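Local coordinates for lysozyme M1 (PDB 1JFX), which hydrolyses the beta-1,4 linkages between N-acetylmuramic acid and N-acetylglucosamine in peptidoglycan, acting as both an acetylmuramidase and a diacetylmuramidase, at residues T118-F123 / T146-W151. Numbering follows the deposited sequence.
Sequences TWINDF and TCTGSW
Ile120 and Thr148 mark the closest passage of the two backbones, yet their CA atoms stay 9.3 Å apart, a separation that only side chains bridge. Residues 118-123 are a helical turn and a half within helix 113-131, whereas 146-151 takes the last part of helix 141-148 and the turn beyond it, where Gly149 adopts positive phi and Ser150 stays left-handed before the chain extends at Trp151. That reversal brings Trp151 back beside Thr148, and the two together receive one isoleucine. The branches of Ile120 divide the work: CD1 meets Thr148 CG2 at 3.9 Å, methyl against methyl, with the side chains crossing at about a right angle, while CG2 lies 4.1 Å from Trp151 CZ3. With CG2 anti to the backbone N, CG1 stands beside that N, and its near-extended second torsion (163°) sends CD1 on to the threonine. Both segments belong to the beta-alpha-barrel of a family 25 glycosyl hydrolase; the contact joins two helices on the outside of the barrel, one following strand 96-98 and the other following strand 136-139. Trp151 presents the edge of its six-membered ring, not a face: Ile120 CG2 and Asn121 CB both lie near the ring plane, the latter 4.4 Å from CH2. Its CG stands anti to the backbone N (chi1 -172°), which swings the indole out toward the helix. Thr148 OG1 works in two directions: it accepts from Trp151 N at 3.1 Å in a fairly straight bond (164°), an ST motif, and hydrogen-bonds back to Trp144 O in the same helix. Close by, Arg117 NE hydrogen-bonds to Thr148 O, tying the two helices with a polar link, while the disulfide from Cys147 to Cys108 fastens the end of helix 141-148 to the loop after strand 96-98.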
loop_
_atom_site.group_PDB
_atom_site.type_symbol
_atom_site.label_atom_id
_atom_site.label_comp_id
_atom_site.label_asym_id
_atom_site.label_seq_id
_atom_site.Cartn_x
_atom_site.Cartn_y
_atom_site.Cartn_z
ATOM N N THR A 118 14.201 3.472 12.525
ATOM C CA THR A 118 15.111 2.404 12.126
ATOM C C THR A 118 14.345 1.246 11.503
ATOM O O THR A 118 14.762 0.705 10.479
ATOM C CB THR A 118 15.912 1.894 13.339
ATOM O OG1 THR A 118 16.750 2.954 13.815
ATOM C CG2 THR A 118 16.793 0.688 12.957
ATOM N N TRP A 119 13.227 0.877 12.117
ATOM C CA TRP A 119 12.415 -0.235 11.621
ATOM C C TRP A 119 11.954 0.021 10.179
ATOM O O TRP A 119 12.050 -0.858 9.309
ATOM C CB TRP A 119 11.198 -0.434 12.544
ATOM C CG TRP A 119 10.525 -1.792 12.403
ATOM C CD1 TRP A 119 10.694 -2.871 13.220
ATOM C CD2 TRP A 119 9.607 -2.206 11.375
ATOM N NE1 TRP A 119 9.943 -3.935 12.771
ATOM C CE2 TRP A 119 9.267 -3.553 11.637
ATOM C CE3 TRP A 119 9.039 -1.569 10.256
ATOM C CZ2 TRP A 119 8.387 -4.277 10.819
ATOM C CZ3 TRP A 119 8.162 -2.290 9.440
ATOM C CH2 TRP A 119 7.848 -3.627 9.727
ATOM N N ILE A 120 11.444 1.225 9.932
ATOM C CA ILE A 120 10.963 1.594 8.602
ATOM C C ILE A 120 12.134 1.651 7.619
ATOM O O ILE A 120 12.032 1.191 6.484
ATOM C CB ILE A 120 10.228 2.959 8.660
ATOM C CG1 ILE A 120 8.934 2.810 9.467
ATOM C CG2 ILE A 120 9.937 3.463 7.244
ATOM C CD1 ILE A 120 8.332 4.139 9.939
ATOM N N ASN A 121 13.259 2.200 8.059
ATOM C CA ASN A 121 14.423 2.281 7.184
ATOM C C ASN A 121 14.899 0.871 6.812
ATOM O O ASN A 121 15.285 0.609 5.664
ATOM C CB ASN A 121 15.558 3.026 7.881
ATOM C CG ASN A 121 16.622 3.474 6.912
ATOM O OD1 ASN A 121 16.350 4.259 6.004
ATOM N ND2 ASN A 121 17.836 2.977 7.089
ATOM N N ASP A 122 14.866 -0.036 7.787
ATOM C CA ASP A 122 15.295 -1.409 7.557
ATOM C C ASP A 122 14.355 -2.117 6.582
ATOM O O ASP A 122 14.805 -2.861 5.701
ATOM C CB ASP A 122 15.358 -2.191 8.874
ATOM C CG ASP A 122 16.537 -1.782 9.752
ATOM O OD1 ASP A 122 17.424 -1.044 9.272
ATOM O OD2 ASP A 122 16.579 -2.229 10.923
ATOM N N PHE A 123 13.052 -1.907 6.742
ATOM C CA PHE A 123 12.095 -2.528 5.840
ATOM C C PHE A 123 12.332 -1.994 4.427
ATOM O O PHE A 123 12.362 -2.753 3.453
ATOM C CB PHE A 123 10.650 -2.246 6.288
ATOM C CG PHE A 123 9.608 -3.055 5.547
ATOM C CD1 PHE A 123 9.256 -2.746 4.231
ATOM C CD2 PHE A 123 8.991 -4.143 6.165
ATOM C CE1 PHE A 123 8.295 -3.522 3.543
ATOM C CE2 PHE A 123 8.036 -4.914 5.498
ATOM C CZ PHE A 123 7.685 -4.607 4.181
ATOM N N THR A 146 2.920 10.985 14.949
ATOM C CA THR A 146 3.073 10.490 16.302
ATOM C C THR A 146 4.174 9.458 16.485
ATOM O O THR A 146 5.067 9.633 17.329
ATOM C CB THR A 146 1.750 9.901 16.804
ATOM O OG1 THR A 146 0.814 10.967 16.959
ATOM C CG2 THR A 146 1.935 9.166 18.132
ATOM N N CYS A 147 4.130 8.388 15.693
ATOM C CA CYS A 147 5.094 7.318 15.859
ATOM C C CYS A 147 6.489 7.507 15.279
ATOM O O CYS A 147 7.414 6.817 15.691
ATOM C CB CYS A 147 4.487 6.007 15.372
ATOM S SG CYS A 147 2.960 5.517 16.240
ATOM N N THR A 148 6.663 8.429 14.334
ATOM C CA THR A 148 8.009 8.664 13.811
ATOM C C THR A 148 8.519 10.016 14.278
ATOM O O THR A 148 9.655 10.393 14.005
ATOM C CB THR A 148 8.076 8.638 12.261
ATOM O OG1 THR A 148 7.555 9.858 11.711
ATOM C CG2 THR A 148 7.286 7.469 11.727
ATOM N N GLY A 149 7.678 10.749 14.997
ATOM C CA GLY A 149 8.101 12.064 15.437
ATOM C C GLY A 149 8.262 13.014 14.265
ATOM O O GLY A 149 9.263 13.733 14.174
ATOM N N SER A 150 7.277 13.013 13.368
ATOM C CA SER A 150 7.249 13.876 12.191
ATOM C C SER A 150 8.541 13.764 11.388
ATOM O O SER A 150 9.146 14.759 11.012
ATOM C CB SER A 150 7.018 15.333 12.614
ATOM O OG SER A 150 5.817 15.448 13.361
ATOM N N TRP A 151 8.931 12.530 11.093
ATOM C CA TRP A 151 10.174 12.250 10.381
ATOM C C TRP A 151 10.170 12.579 8.883
ATOM O O TRP A 151 9.235 12.212 8.163
ATOM C CB TRP A 151 10.509 10.769 10.607
ATOM C CG TRP A 151 11.854 10.291 10.123
ATOM C CD1 TRP A 151 13.055 10.938 10.219
ATOM C CD2 TRP A 151 12.137 9.003 9.565
ATOM N NE1 TRP A 151 14.073 10.128 9.758
ATOM C CE2 TRP A 151 13.534 8.934 9.353
ATOM C CE3 TRP A 151 11.345 7.895 9.230
ATOM C CZ2 TRP A 151 14.152 7.797 8.818
ATOM C CZ3 TRP A 151 11.963 6.763 8.699
ATOM C CH2 TRP A 151 13.348 6.728 8.501
#